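Local coordinates for folylpolyglutamate synthase protein FOLC (Mycobacterium tuberculosis, PDB 2VOS) that binds ADP and divalent metal ions and probably catalyses the ATP-dependent addition of glutamate to dihydropteroate and to tetrahydrofolate and its polyglutamates, at residues F372-S380 with A439-A450. Numbering follows the deposited sequence.
Sequences FRFLVGVLS and AIDVATSLVDDA
Phe-374, Val-376 and Val-378 pack against Ala-439, Ala-443, Leu-446, Val-447 and Ala-450, laying helix 436-451 on one face of the mixed six-stranded sheet in the glutamate ligase domain of this Mur ligase relative. The segment axes run at 170°, nearly antiparallel, and approach to 8.7 Å, an alpha/beta layer packing. No hydrogen bond joins the two segments, so apolar contact carries the interface.

Followed outward, Phe-374 starts with CB 4.0 Å from the CB of Ala-450. Its CG lies anti to the backbone N (chi1 -175°), which carries the ring out over the helix. There CG and CD2 come nearest the Ala-450 methyl, a CH-pi contact with that CB 3.6 Å from the ring centroid and 19° off its normal. CD1 and, farther out, CE1 face the same methyl; CE2 and CZ stay near it and also lie obliquely to the carbonyl O of Leu-446, CE2 at 3.8 Å. CD2 also has Val-447 CG2 close to the ring plane, at the edge.

Val-376 divides its branches: CG1 meets the CB of Ala-443 and CD1 of Leu-446, and CG2 meets Val-447 CG2 at 3.9 Å. Strand 464-469, hydrogen-bonded alongside, extends the same floor, with Ile-466 touching both Val-378 and Ala-443. At the far end Val-378 straddles one helical turn, its CG2 3.7 Å from Ala-443 CB and its CG1 3.6 Å from Ala-439 CB.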
ATOM      1  N   PHE A 372      21.046  -9.600 -12.153  1.00 48.42           N
ATOM      2  CA  PHE A 372      22.073  -8.838 -11.454  1.00 48.34           C
ATOM      3  C   PHE A 372      23.203  -9.779 -11.128  1.00 49.06           C
ATOM      4  O   PHE A 372      22.962 -10.956 -10.849  1.00 49.42           O
ATOM      5  CB  PHE A 372      21.501  -8.250 -10.181  1.00 48.53           C
ATOM      6  CG  PHE A 372      20.567  -7.112 -10.435  1.00 48.43           C
ATOM      7  CD1 PHE A 372      19.209  -7.248 -10.231  1.00 47.82           C
ATOM      8  CD2 PHE A 372      21.057  -5.922 -10.900  1.00 48.23           C
ATOM      9  CE1 PHE A 372      18.343  -6.186 -10.483  1.00 46.29           C
ATOM     10  CE2 PHE A 372      20.180  -4.842 -11.169  1.00 50.52           C
ATOM     11  CZ  PHE A 372      18.829  -4.996 -10.970  1.00 47.63           C
ATOM     12  N   ARG A 373      24.432  -9.295 -11.213  1.00 48.56           N
ATOM     13  CA  ARG A 373      25.547 -10.115 -10.766  1.00 48.27           C
ATOM     14  C   ARG A 373      25.907  -9.808  -9.280  1.00 48.16           C
ATOM     15  O   ARG A 373      26.558 -10.593  -8.621  1.00 47.92           O
ATOM     16  CB  ARG A 373      26.749  -9.959 -11.726  1.00 48.66           C
ATOM     17  N   PHE A 374      25.440  -8.679  -8.750  1.00 46.76           N
ATOM     18  CA  PHE A 374      25.790  -8.273  -7.395  1.00 45.78           C
ATOM     19  C   PHE A 374      24.716  -7.304  -6.929  1.00 44.54           C
ATOM     20  O   PHE A 374      24.422  -6.347  -7.624  1.00 43.82           O
ATOM     21  CB  PHE A 374      27.156  -7.580  -7.384  1.00 46.11           C
ATOM     22  CG  PHE A 374      27.656  -7.242  -6.005  1.00 46.48           C
ATOM     23  CD1 PHE A 374      28.298  -8.193  -5.229  1.00 48.52           C
ATOM     24  CD2 PHE A 374      27.504  -5.965  -5.505  1.00 47.88           C
ATOM     25  CE1 PHE A 374      28.756  -7.877  -3.954  1.00 48.39           C
ATOM     26  CE2 PHE A 374      27.942  -5.648  -4.228  1.00 48.57           C
ATOM     27  CZ  PHE A 374      28.585  -6.602  -3.458  1.00 49.14           C
ATOM     28  N   LEU A 375      24.115  -7.586  -5.778  1.00 43.45           N
ATOM     29  CA  LEU A 375      23.089  -6.708  -5.195  1.00 42.80           C
ATOM     30  C   LEU A 375      23.422  -6.419  -3.715  1.00 43.03           C
ATOM     31  O   LEU A 375      23.742  -7.352  -2.946  1.00 42.96           O
ATOM     32  CB  LEU A 375      21.733  -7.395  -5.253  1.00 42.50           C
ATOM     33  CG  LEU A 375      20.989  -7.428  -6.559  1.00 43.92           C
ATOM     34  CD1 LEU A 375      19.628  -8.075  -6.325  1.00 43.43           C
ATOM     35  CD2 LEU A 375      20.792  -6.002  -7.082  1.00 39.51           C
ATOM     36  N   VAL A 376      23.348  -5.150  -3.314  1.00 42.55           N
ATOM     37  CA  VAL A 376      23.524  -4.787  -1.903  1.00 42.42           C
ATOM     38  C   VAL A 376      22.205  -4.244  -1.346  1.00 43.03           C
ATOM     39  O   VAL A 376      21.565  -3.414  -2.003  1.00 43.06           O
ATOM     40  CB  VAL A 376      24.575  -3.662  -1.762  1.00 44.08           C
ATOM     41  CG1 VAL A 376      24.763  -3.280  -0.253  1.00 40.12           C
ATOM     42  CG2 VAL A 376      25.894  -4.113  -2.375  1.00 43.48           C
ATOM     43  N   GLY A 377      21.752  -4.720  -0.188  1.00 42.41           N
ATOM     44  CA  GLY A 377      20.488  -4.219   0.324  1.00 42.28           C
ATOM     45  C   GLY A 377      20.825  -3.047   1.244  1.00 43.99           C
ATOM     46  O   GLY A 377      21.917  -3.034   1.835  1.00 44.96           O
ATOM     47  N   VAL A 378      19.919  -2.067   1.382  1.00 42.70           N
ATOM     48  CA  VAL A 378      20.096  -0.994   2.357  1.00 42.20           C
ATOM     49  C   VAL A 378      18.806  -1.133   3.072  1.00 43.44           C
ATOM     50  O   VAL A 378      17.715  -1.055   2.446  1.00 41.97           O
ATOM     51  CB  VAL A 378      20.238   0.433   1.718  1.00 42.46           C
ATOM     52  CG1 VAL A 378      20.050   1.617   2.750  1.00 41.40           C
ATOM     53  CG2 VAL A 378      21.602   0.585   1.042  1.00 41.53           C
ATOM     54  N   LEU A 379      18.909  -1.364   4.388  1.00 42.12           N
ATOM     55  CA  LEU A 379      17.755  -1.803   5.134  1.00 42.85           C
ATOM     56  C   LEU A 379      17.508  -1.026   6.425  1.00 41.58           C
ATOM     57  O   LEU A 379      18.430  -0.810   7.218  1.00 41.95           O
ATOM     58  CB  LEU A 379      17.987  -3.298   5.464  1.00 43.04           C
ATOM     59  CG  LEU A 379      16.841  -4.102   6.071  1.00 46.83           C
ATOM     60  CD1 LEU A 379      15.853  -4.537   5.013  1.00 47.48           C
ATOM     61  CD2 LEU A 379      17.448  -5.341   6.793  1.00 51.82           C
ATOM     62  N   SER A 380      16.276  -0.619   6.650  1.00 40.83           N
ATOM     63  CA  SER A 380      15.823  -0.183   7.958  1.00 41.38           C
ATOM     64  C   SER A 380      14.374  -0.646   8.115  1.00 42.23           C
ATOM     65  O   SER A 380      13.518  -0.515   7.196  1.00 42.28           O
ATOM     66  CB  SER A 380      15.883   1.347   8.088  1.00 41.73           C
ATOM     67  OG  SER A 380      15.233   1.793   9.268  1.00 43.78           O
ATOM     68  N   ALA A 439      24.250   5.178   4.412  1.00 43.83           N
ATOM     69  CA  ALA A 439      24.060   3.776   4.039  1.00 43.72           C
ATOM     70  C   ALA A 439      24.112   3.649   2.530  1.00 43.99           C
ATOM     71  O   ALA A 439      24.776   2.756   2.015  1.00 42.79           O
ATOM     72  CB  ALA A 439      22.762   3.235   4.527  1.00 41.73           C
ATOM     73  N   ILE A 440      23.478   4.583   1.826  1.00 44.36           N
ATOM     74  CA  ILE A 440      23.565   4.547   0.365  1.00 45.65           C
ATOM     75  C   ILE A 440      25.011   4.750  -0.130  1.00 47.01           C
ATOM     76  O   ILE A 440      25.433   4.186  -1.167  1.00 46.76           O
ATOM     77  CB  ILE A 440      22.559   5.500  -0.317  1.00 45.53           C
ATOM     78  CG1 ILE A 440      21.128   4.995  -0.062  1.00 43.96           C
ATOM     79  CG2 ILE A 440      22.798   5.542  -1.834  1.00 46.40           C
ATOM     80  CD1 ILE A 440      20.063   6.048  -0.171  1.00 44.71           C
ATOM     81  N   ASP A 441      25.770   5.575   0.588  1.00 47.64           N
ATOM     82  CA  ASP A 441      27.134   5.810   0.162  1.00 48.53           C
ATOM     83  C   ASP A 441      27.913   4.514   0.395  1.00 47.73           C
ATOM     84  O   ASP A 441      28.751   4.139  -0.415  1.00 47.99           O
ATOM     85  CB  ASP A 441      27.791   7.001   0.930  1.00 50.39           C
ATOM     86  CG  ASP A 441      27.315   8.404   0.425  1.00 53.99           C
ATOM     87  OD1 ASP A 441      26.573   8.519  -0.596  1.00 57.78           O
ATOM     88  OD2 ASP A 441      27.672   9.406   1.074  1.00 59.83           O
ATOM     89  N   VAL A 442      27.672   3.855   1.528  1.00 46.21           N
ATOM     90  CA  VAL A 442      28.326   2.578   1.780  1.00 45.30           C
ATOM     91  C   VAL A 442      27.978   1.579   0.665  1.00 44.97           C
ATOM     92  O   VAL A 442      28.896   0.960   0.079  1.00 45.20           O
ATOM     93  CB  VAL A 442      28.035   2.020   3.196  1.00 44.26           C
ATOM     94  CG1 VAL A 442      28.655   0.630   3.386  1.00 46.53           C
ATOM     95  CG2 VAL A 442      28.622   2.964   4.271  1.00 46.74           C
ATOM     96  N   ALA A 443      26.680   1.433   0.335  1.00 44.56           N
ATOM     97  CA  ALA A 443      26.258   0.473  -0.680  1.00 44.20           C
ATOM     98  C   ALA A 443      26.955   0.814  -1.971  1.00 45.24           C
ATOM     99  O   ALA A 443      27.339  -0.064  -2.753  1.00 44.68           O
ATOM    100  CB  ALA A 443      24.715   0.480  -0.887  1.00 43.49           C
ATOM    101  N   THR A 444      27.114   2.101  -2.224  1.00 45.85           N
ATOM    102  CA  THR A 444      27.647   2.514  -3.493  1.00 46.04           C
ATOM    103  C   THR A 444      29.100   2.077  -3.597  1.00 46.44           C
ATOM    104  O   THR A 444      29.531   1.630  -4.647  1.00 46.97           O
ATOM    105  CB  THR A 444      27.548   4.048  -3.702  1.00 46.00           C
ATOM    106  OG1 THR A 444      26.160   4.415  -3.686  1.00 46.96           O
ATOM    107  CG2 THR A 444      28.252   4.475  -5.052  1.00 46.29           C
ATOM    108  N   SER A 445      29.856   2.209  -2.522  1.00 46.91           N
ATOM    109  CA  SER A 445      31.238   1.811  -2.611  1.00 47.84           C
ATOM    110  C   SER A 445      31.323   0.267  -2.733  1.00 47.18           C
ATOM    111  O   SER A 445      32.191  -0.246  -3.410  1.00 46.32           O
ATOM    112  CB  SER A 445      32.088   2.406  -1.475  1.00 48.27           C
ATOM    113  OG  SER A 445      31.744   1.822  -0.238  1.00 53.60           O
ATOM    114  N   LEU A 446      30.385  -0.464  -2.145  1.00 45.65           N
ATOM    115  CA  LEU A 446      30.406  -1.913  -2.299  1.00 45.35           C
ATOM    116  C   LEU A 446      30.130  -2.305  -3.762  1.00 45.65           C
ATOM    117  O   LEU A 446      30.760  -3.172  -4.343  1.00 44.55           O
ATOM    118  CB  LEU A 446      29.391  -2.562  -1.354  1.00 44.68           C
ATOM    119  CG  LEU A 446      29.616  -2.457   0.156  1.00 43.71           C
ATOM    120  CD1 LEU A 446      28.446  -3.104   0.936  1.00 45.25           C
ATOM    121  CD2 LEU A 446      30.948  -3.081   0.571  1.00 44.41           C
ATOM    122  N   VAL A 447      29.200  -1.611  -4.386  1.00 46.66           N
ATOM    123  CA  VAL A 447      28.833  -1.913  -5.746  1.00 47.81           C
ATOM    124  C   VAL A 447      29.984  -1.487  -6.722  1.00 48.92           C
ATOM    125  O   VAL A 447      30.195  -2.143  -7.727  1.00 49.61           O
ATOM    126  CB  VAL A 447      27.502  -1.185  -6.028  1.00 48.33           C
ATOM    127  CG1 VAL A 447      27.485  -0.671  -7.428  1.00 50.16           C
ATOM    128  CG2 VAL A 447      26.319  -2.076  -5.713  1.00 47.57           C
ATOM    129  N   ASP A 448      30.696  -0.385  -6.430  1.00 49.67           N
ATOM    130  CA  ASP A 448      31.919   0.035  -7.155  1.00 50.08           C
ATOM    131  C   ASP A 448      33.031  -1.012  -6.997  1.00 50.16           C
ATOM    132  O   ASP A 448      33.696  -1.360  -7.949  1.00 49.39           O
ATOM    133  CB  ASP A 448      32.461   1.358  -6.618  1.00 50.52           C
ATOM    134  CG  ASP A 448      31.571   2.560  -6.964  1.00 55.69           C
ATOM    135  OD1 ASP A 448      30.589   2.418  -7.739  1.00 59.46           O
ATOM    136  OD2 ASP A 448      31.856   3.665  -6.457  1.00 59.55           O
ATOM    137  N   ASP A 449      33.243  -1.510  -5.791  1.00 49.19           N
ATOM    138  CA  ASP A 449      34.193  -2.555  -5.635  1.00 50.26           C
ATOM    139  C   ASP A 449      33.782  -3.799  -6.453  1.00 49.57           C
ATOM    140  O   ASP A 449      34.629  -4.402  -7.095  1.00 49.56           O
ATOM    141  CB  ASP A 449      34.409  -2.923  -4.158  1.00 51.58           C
ATOM    142  CG  ASP A 449      34.988  -1.781  -3.320  1.00 54.63           C
ATOM    143  OD1 ASP A 449      35.545  -0.783  -3.860  1.00 58.23           O
ATOM    144  OD2 ASP A 449      34.876  -1.904  -2.082  1.00 55.93           O
ATOM    145  N   ALA A 450      32.511  -4.206  -6.414  1.00 48.46           N
ATOM    146  CA  ALA A 450      32.062  -5.374  -7.190  1.00 47.90           C
ATOM    147  C   ALA A 450      32.326  -5.178  -8.672  1.00 48.31           C
ATOM    148  O   ALA A 450      32.764  -6.087  -9.377  1.00 48.86           O
ATOM    149  CB  ALA A 450      30.580  -5.639  -6.969  1.00 47.89           C
TER